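Long-range contacts in N-acetyltransferase (Staphylococcus aureus subsp. aureus, PDB 4M85), which probably transfers an acetyl group from acetyl-CoA to an amine of an acceptor substrate: residues D25-E30 / H178-L183; V106-D111 / E174-M179; L134-L139 / K163-I168. All blocks are in the same frame, centred on the assembly; numbering follows the deposited sequence.

Contact 1 of 3, residues D25-E30 / H178-L183; sequences DDMELE and HMYHHL
The Schellman turn that follows helix 13-26 brings Met27 and Glu28 up to His178 and Tyr180, two residues of strand 178-184 whose side chains both set out toward the turn. Glu28 is the first residue to leave helical geometry; its phi is positive (53°), and its amide still reaches back to the last helical turn, with Glu28 N 3.0 Å from Asp25 O. The contact that results is small and lies at the surface, burying 136 Å² in all. Met27 and Tyr180 cross at about a right angle, with CG of Met27 4.0 Å from the phenolic OH of Tyr180. Beyond that point the Met27 chain runs straight through chi2 and bends at chi3 (75°), which carries its methyl on to Tyr176. The other half of the contact gathers around CE1 of His178, the ring carbon between the two nitrogens. Glu28 OE1 lies 4.1 Å from His178 CE1, with the main-chain oxygens of Met27 and Asp26 a little farther off. The carboxylate plane is turned 47° from the imidazole. At 4.3 Å, Glu28 OE1 and His178 NE2 are too far apart to be bonded. Strand 178-184 runs between strands 147-152 and 168-175, where Tyr180 leans on Asn150 on one strand and on Ile173 and Leu175 on the other, while Met27 also packs on Leu104.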
# COMPACT_ATOMS: atom_id res chain seq x y z
N ASP A 25 -10.86 0.58 3.82
CA ASP A 25 -12.04 0.77 4.69
C ASP A 25 -11.90 2.03 5.54
O ASP A 25 -12.86 2.80 5.67
CB ASP A 25 -12.28 -0.47 5.57
CG ASP A 25 -13.52 -0.34 6.47
OD1 ASP A 25 -14.66 -0.43 5.98
OD2 ASP A 25 -13.34 -0.14 7.69
N ASP A 26 -10.70 2.25 6.10
CA ASP A 26 -10.38 3.51 6.77
C ASP A 26 -10.65 4.67 5.84
O ASP A 26 -11.43 5.56 6.17
CB ASP A 26 -8.91 3.55 7.19
CG ASP A 26 -8.60 2.65 8.37
OD1 ASP A 26 -9.55 2.19 9.03
OD2 ASP A 26 -7.40 2.38 8.63
N MET A 27 -10.02 4.64 4.66
CA MET A 27 -10.25 5.63 3.59
C MET A 27 -11.71 5.81 3.13
O MET A 27 -12.00 6.72 2.37
CB MET A 27 -9.42 5.27 2.36
CG MET A 27 -7.93 5.41 2.53
SD MET A 27 -7.05 4.85 1.07
CE MET A 27 -7.37 6.23 -0.02
N GLU A 28 -12.62 4.94 3.56
CA GLU A 28 -14.01 5.03 3.14
C GLU A 28 -14.15 5.08 1.61
O GLU A 28 -14.85 5.95 1.08
CB GLU A 28 -14.69 6.25 3.75
CG GLU A 28 -14.57 6.37 5.26
CD GLU A 28 -15.25 7.61 5.82
OE1 GLU A 28 -15.31 8.64 5.11
OE2 GLU A 28 -15.71 7.55 6.97
N LEU A 29 -13.48 4.18 0.91
CA LEU A 29 -13.68 4.07 -0.53
C LEU A 29 -15.09 3.59 -0.79
O LEU A 29 -15.51 2.60 -0.21
CB LEU A 29 -12.68 3.11 -1.18
CG LEU A 29 -11.23 3.53 -1.32
CD1 LEU A 29 -10.53 2.59 -2.29
CD2 LEU A 29 -11.12 4.97 -1.80
N GLU A 30 -15.79 4.27 -1.69
CA GLU A 30 -17.20 4.01 -1.97
C GLU A 30 -17.42 2.52 -2.23
O GLU A 30 -18.30 1.93 -1.63
CB GLU A 30 -17.71 4.82 -3.18
CG GLU A 30 -17.54 6.33 -3.10
CD GLU A 30 -18.34 6.98 -1.98
OE1 GLU A 30 -19.29 6.35 -1.46
OE2 GLU A 30 -18.00 8.13 -1.62
N HIS A 178 -9.83 13.37 2.37
CA HIS A 178 -8.95 13.48 3.53
C HIS A 178 -7.64 14.12 3.08
O HIS A 178 -7.20 13.93 1.94
CB HIS A 178 -8.69 12.13 4.21
CG HIS A 178 -9.92 11.51 4.82
ND1 HIS A 178 -10.26 10.19 4.64
CD2 HIS A 178 -10.90 12.05 5.59
CE1 HIS A 178 -11.39 9.93 5.27
NE2 HIS A 178 -11.80 11.04 5.86
N MET A 179 -7.04 14.89 3.98
CA MET A 179 -5.81 15.60 3.70
C MET A 179 -4.57 14.79 4.16
O MET A 179 -4.55 14.15 5.23
CB MET A 179 -5.83 16.96 4.40
CG MET A 179 -5.11 18.07 3.67
SD MET A 179 -5.70 18.44 1.98
CE MET A 179 -7.44 18.47 2.27
N TYR A 180 -3.53 14.84 3.34
CA TYR A 180 -2.30 14.12 3.60
C TYR A 180 -1.06 15.02 3.43
O TYR A 180 -1.01 15.86 2.54
CB TYR A 180 -2.16 12.95 2.62
CG TYR A 180 -3.24 11.90 2.75
CD1 TYR A 180 -4.47 12.07 2.14
CD2 TYR A 180 -3.02 10.75 3.49
CE1 TYR A 180 -5.44 11.10 2.25
CE2 TYR A 180 -3.98 9.78 3.60
CZ TYR A 180 -5.20 9.97 2.99
OH TYR A 180 -6.18 9.01 3.12
N HIS A 181 -0.05 14.77 4.24
CA HIS A 181 1.27 15.40 4.04
C HIS A 181 2.02 14.61 2.98
O HIS A 181 2.28 13.42 3.17
CB HIS A 181 2.09 15.34 5.32
CG HIS A 181 1.53 16.14 6.46
ND1 HIS A 181 1.48 17.52 6.44
CD2 HIS A 181 1.09 15.76 7.68
CE1 HIS A 181 0.99 17.95 7.59
NE2 HIS A 181 0.75 16.90 8.37
N HIS A 182 2.38 15.27 1.88
CA HIS A 182 3.25 14.64 0.89
C HIS A 182 4.68 14.80 1.38
O HIS A 182 5.14 15.92 1.63
CB HIS A 182 3.05 15.27 -0.49
CG HIS A 182 3.69 14.49 -1.59
ND1 HIS A 182 3.14 13.33 -2.10
CD2 HIS A 182 4.85 14.67 -2.26
CE1 HIS A 182 3.92 12.85 -3.04
NE2 HIS A 182 4.97 13.64 -3.16
N LEU A 183 5.38 13.68 1.54
CA LEU A 183 6.73 13.63 2.10
C LEU A 183 7.70 12.97 1.12
O LEU A 183 7.33 12.04 0.42
CB LEU A 183 6.72 12.82 3.40
CG LEU A 183 5.76 13.29 4.49
CD1 LEU A 183 5.83 12.42 5.73
CD2 LEU A 183 6.07 14.72 4.85

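Contact 2 of 3, residues V106-D111 / E174-M179; sequences VKEAKD and ELYKHM
Val106 meets both Leu175 and Tyr176, using its backbone and each of its methyls. Its amide donates to the phenolic oxygen of Tyr176, Val106 N to Tyr176 OH being 3.2 Å with an N-H...O angle of 159°. Val106 CG2 lies against the same end of the ring, 3.7 Å from Tyr176 CZ, and CG1 presses on Leu175, where the 3.4 Å between Val106 CG1 and Leu175 CD2 is tighter than usual for two methyls. The partners belong to the hairpin of strands 168-175 and 178-184, which reverses in a type I' turn from Leu175 to His178; Tyr176 sits inside that turn and reaches out to the loop. CB of Lys107 points away from the hairpin, and its NZ forms a salt bridge with Asp111 OD1 (2.9 Å) and a hydrogen bond with Ala109 O. Glu108 crosses Leu175 at about a right angle, its CG 3.7 Å from Leu175 CD1. Its chain is extended beyond CG and delivers OE2 to a water that donates to it (2.8 Å from Glu108 OE2) and to Val106 O. The same water lies in the plane of the Tyr176 ring and accepts from Tyr176 OH, which thus takes one bond and gives another, while OE1 of Glu108 is bonded to Tyr115 OH.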
# COMPACT_ATOMS: atom_id res chain seq x y z
N VAL A 106 -7.22 8.49 -8.56
CA VAL A 106 -6.43 9.69 -8.31
C VAL A 106 -4.93 9.35 -8.33
O VAL A 106 -4.51 8.30 -7.82
CB VAL A 106 -6.83 10.37 -6.98
CG1 VAL A 106 -6.02 11.66 -6.76
CG2 VAL A 106 -8.33 10.70 -6.98
N LYS A 107 -4.17 10.24 -8.96
CA LYS A 107 -2.72 10.16 -9.02
C LYS A 107 -2.20 10.67 -7.67
O LYS A 107 -2.25 11.87 -7.39
CB LYS A 107 -2.19 11.04 -10.17
CG LYS A 107 -0.74 10.77 -10.58
CD LYS A 107 -0.35 11.63 -11.79
CE LYS A 107 1.07 11.35 -12.28
NZ LYS A 107 2.10 12.10 -11.51
N GLU A 108 -1.70 9.76 -6.84
CA GLU A 108 -1.24 10.09 -5.48
C GLU A 108 0.22 10.58 -5.45
O GLU A 108 0.60 11.24 -4.50
CB GLU A 108 -1.43 8.88 -4.52
CG GLU A 108 -2.84 8.29 -4.47
CD GLU A 108 -2.99 7.11 -3.51
OE1 GLU A 108 -2.09 6.89 -2.66
OE2 GLU A 108 -4.00 6.38 -3.58
N ALA A 109 1.00 10.26 -6.48
CA ALA A 109 2.44 10.50 -6.48
C ALA A 109 2.91 11.37 -7.64
O ALA A 109 2.10 11.85 -8.42
CB ALA A 109 3.17 9.18 -6.50
N LYS A 110 4.21 11.56 -7.75
CA LYS A 110 4.77 12.40 -8.79
C LYS A 110 5.73 11.57 -9.63
O LYS A 110 6.25 10.55 -9.16
CB LYS A 110 5.47 13.60 -8.17
CG LYS A 110 4.52 14.66 -7.64
CD LYS A 110 5.29 15.79 -7.00
CE LYS A 110 4.42 16.64 -6.09
NZ LYS A 110 5.24 17.58 -5.26
N ASP A 111 5.97 12.00 -10.86
CA ASP A 111 6.66 11.18 -11.83
C ASP A 111 8.12 10.94 -11.51
O ASP A 111 8.68 9.95 -11.97
CB ASP A 111 6.53 11.80 -13.22
CG ASP A 111 5.08 11.97 -13.67
OD1 ASP A 111 4.22 11.15 -13.28
OD2 ASP A 111 4.80 12.92 -14.40
N GLU A 174 -4.92 16.41 -1.12
CA GLU A 174 -6.22 15.89 -0.74
C GLU A 174 -6.51 14.67 -1.57
O GLU A 174 -6.37 14.70 -2.79
CB GLU A 174 -7.35 16.92 -0.97
CG GLU A 174 -8.66 16.46 -0.38
CD GLU A 174 -9.83 17.40 -0.62
OE1 GLU A 174 -9.70 18.36 -1.42
OE2 GLU A 174 -10.89 17.13 -0.02
N LEU A 175 -6.95 13.61 -0.91
CA LEU A 175 -7.26 12.35 -1.54
C LEU A 175 -8.51 11.80 -0.90
O LEU A 175 -8.52 11.56 0.31
CB LEU A 175 -6.11 11.35 -1.33
CG LEU A 175 -4.77 11.69 -2.00
CD1 LEU A 175 -3.75 10.61 -1.67
CD2 LEU A 175 -4.94 11.79 -3.49
N TYR A 176 -9.55 11.61 -1.71
CA TYR A 176 -10.83 11.09 -1.26
C TYR A 176 -11.32 11.77 0.03
O TYR A 176 -11.63 11.11 1.01
CB TYR A 176 -10.73 9.56 -1.12
CG TYR A 176 -10.07 8.96 -2.35
CD1 TYR A 176 -10.78 8.78 -3.53
CD2 TYR A 176 -8.72 8.63 -2.35
CE1 TYR A 176 -10.20 8.25 -4.66
CE2 TYR A 176 -8.11 8.11 -3.48
CZ TYR A 176 -8.86 7.92 -4.63
OH TYR A 176 -8.27 7.42 -5.75
N LYS A 177 -11.35 13.10 0.01
CA LYS A 177 -11.89 13.90 1.11
C LYS A 177 -11.09 13.83 2.42
O LYS A 177 -11.63 14.16 3.47
CB LYS A 177 -13.37 13.56 1.41
CG LYS A 177 -14.30 13.42 0.20
CD LYS A 177 -14.43 14.71 -0.61
CE LYS A 177 -15.54 15.61 -0.07
NZ LYS A 177 -15.25 17.05 -0.35
N HIS A 178 -9.83 13.37 2.37
CA HIS A 178 -8.95 13.48 3.53
C HIS A 178 -7.64 14.12 3.08
O HIS A 178 -7.20 13.93 1.94
CB HIS A 178 -8.69 12.13 4.21
CG HIS A 178 -9.92 11.51 4.82
ND1 HIS A 178 -10.26 10.19 4.64
CD2 HIS A 178 -10.90 12.05 5.59
CE1 HIS A 178 -11.39 9.93 5.27
NE2 HIS A 178 -11.80 11.04 5.86
N MET A 179 -7.04 14.89 3.98
CA MET A 179 -5.81 15.60 3.70
C MET A 179 -4.57 14.79 4.16
O MET A 179 -4.55 14.15 5.23
CB MET A 179 -5.83 16.96 4.40
CG MET A 179 -5.11 18.07 3.67
SD MET A 179 -5.70 18.44 1.98
CE MET A 179 -7.44 18.47 2.27
O HOH W 1 -5.75 7.17 -5.57

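Contact 3 of 3, residues L134-L139 / K163-I168; sequences LLTSLL and KKVGFI
Between them, the two terminal methyls of Leu139 touch Val165 and Phe167. From CB, which points toward the 163-168 segment, the side chain passes to CG, set anti to the carbonyl carbon (chi1 -65°), and there it forks. CD1 of Leu139 enters the angle between the two partners, 4.0 Å from Val165 CG2 and 4.1 Å from Phe167 CE1; CD2 reaches the neighbouring ring carbon, 4.2 Å from Phe167 CZ. One helical turn earlier, CD2 of Leu135 makes a matching pair of contacts, 4.0 Å to Phe167 CE1 and 4.1 Å to Val165 CG2. That valine methyl, in the crowded position between its own N and carbonyl carbon, is therefore touched by both leucines. CG1 of Val165 looks instead to Thr136, whose OG1 is 4.2 Å away and is bonded to Thr132 O within its own helix. Between the two partners, Gly166 ends helix 156-164 in a Schellman motif, with positive phi (112°), and the chain turns so that Phe167 follows Val165 against the leucines. The packing is largely apolar and joins the helix of the crossover between parallel strands 114-121 and 147-152 to the end of the next helix in the chain. Leu135 also rests on Ile73 and Ile116 and Leu139 on Trp147, while Phe167 touches Leu149 and, near the C-terminus, Val185.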
# COMPACT_ATOMS: atom_id res chain seq x y z
N LEU A 134 10.19 -2.26 8.02
CA LEU A 134 9.88 -2.46 6.60
C LEU A 134 10.28 -1.24 5.80
O LEU A 134 10.85 -1.34 4.71
CB LEU A 134 8.39 -2.74 6.39
CG LEU A 134 7.94 -4.16 6.66
CD1 LEU A 134 6.43 -4.18 6.63
CD2 LEU A 134 8.53 -5.10 5.63
N LEU A 135 10.00 -0.08 6.35
CA LEU A 135 10.34 1.18 5.70
C LEU A 135 11.87 1.34 5.55
O LEU A 135 12.38 1.66 4.47
CB LEU A 135 9.73 2.34 6.48
CG LEU A 135 9.94 3.76 5.96
CD1 LEU A 135 9.52 3.81 4.50
CD2 LEU A 135 9.16 4.78 6.77
N THR A 136 12.59 1.13 6.64
CA THR A 136 14.05 1.27 6.66
C THR A 136 14.68 0.33 5.63
O THR A 136 15.52 0.72 4.84
CB THR A 136 14.56 1.02 8.08
OG1 THR A 136 14.11 2.07 8.90
CG2 THR A 136 16.07 0.98 8.15
N SER A 137 14.23 -0.91 5.62
CA SER A 137 14.79 -1.89 4.72
C SER A 137 14.45 -1.57 3.24
O SER A 137 15.28 -1.79 2.37
CB SER A 137 14.33 -3.29 5.12
OG SER A 137 14.43 -4.14 4.03
N LEU A 138 13.25 -1.04 2.98
CA LEU A 138 12.87 -0.64 1.63
C LEU A 138 13.70 0.55 1.15
O LEU A 138 14.11 0.58 -0.02
CB LEU A 138 11.38 -0.27 1.57
CG LEU A 138 10.83 0.21 0.22
CD1 LEU A 138 10.98 -0.89 -0.81
CD2 LEU A 138 9.38 0.64 0.33
N LEU A 139 13.92 1.54 2.02
CA LEU A 139 14.71 2.72 1.63
C LEU A 139 16.15 2.31 1.33
O LEU A 139 16.73 2.79 0.39
CB LEU A 139 14.67 3.82 2.70
CG LEU A 139 13.28 4.47 2.96
CD1 LEU A 139 13.35 5.36 4.19
CD2 LEU A 139 12.75 5.25 1.77
N LYS A 163 9.67 11.54 9.63
CA LYS A 163 10.72 12.57 9.78
C LYS A 163 11.97 12.01 10.44
O LYS A 163 13.06 12.46 10.13
CB LYS A 163 10.23 13.80 10.55
CG LYS A 163 9.26 14.70 9.79
CD LYS A 163 9.96 15.37 8.62
CE LYS A 163 9.03 16.26 7.81
NZ LYS A 163 9.01 17.63 8.32
N LYS A 164 11.82 11.04 11.32
CA LYS A 164 12.97 10.44 12.01
C LYS A 164 13.86 9.65 11.05
O LYS A 164 15.08 9.69 11.20
CB LYS A 164 12.51 9.55 13.16
CG LYS A 164 13.60 9.26 14.18
CD LYS A 164 13.12 8.35 15.31
CE LYS A 164 14.30 7.81 16.13
NZ LYS A 164 13.84 7.30 17.46
N VAL A 165 13.29 8.95 10.07
CA VAL A 165 14.11 8.26 9.07
C VAL A 165 14.51 9.18 7.92
O VAL A 165 15.14 8.73 6.98
CB VAL A 165 13.47 6.97 8.50
CG1 VAL A 165 13.02 6.06 9.62
CG2 VAL A 165 12.31 7.29 7.57
N GLY A 166 14.13 10.45 7.98
CA GLY A 166 14.70 11.45 7.06
C GLY A 166 13.80 12.06 6.01
O GLY A 166 14.28 12.79 5.13
N PHE A 167 12.50 11.77 6.05
CA PHE A 167 11.55 12.40 5.10
C PHE A 167 11.42 13.89 5.39
O PHE A 167 11.53 14.32 6.53
CB PHE A 167 10.16 11.74 5.17
CG PHE A 167 10.08 10.37 4.51
CD1 PHE A 167 10.28 9.22 5.25
CD2 PHE A 167 9.77 10.24 3.18
CE1 PHE A 167 10.18 7.98 4.67
CE2 PHE A 167 9.67 8.99 2.57
CZ PHE A 167 9.87 7.84 3.33
N ILE A 168 11.14 14.68 4.35
CA ILE A 168 10.89 16.10 4.51
C ILE A 168 9.58 16.48 3.81
O ILE A 168 9.11 15.79 2.90
CB ILE A 168 12.06 16.97 4.00
CG1 ILE A 168 12.17 16.95 2.48
CG2 ILE A 168 13.39 16.55 4.64
CD1 ILE A 168 12.59 18.28 1.92

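Contacts 1 and 2 are neighbours, their centres about 8 Å apart, and share His178 and Met179. Met27 CE lies 3.6 Å from Tyr176 CD2, and Tyr180 CE1 lies 3.7 Å from Leu175 CB, so the turn after helix 13-26, the hairpin and the 106-111 loop pack as one group. Contact 3 is centred about 20 Å from each of the others. It meets contact 1 at the far end of strand 178-184, where Leu183 C is 4.0 Å from Phe167 CD2. In GNAT enzymes the start of the helix equivalent to 130-140 binds the acetyl-CoA pyrophosphate, consistent with a cofactor site near contact 3's helix.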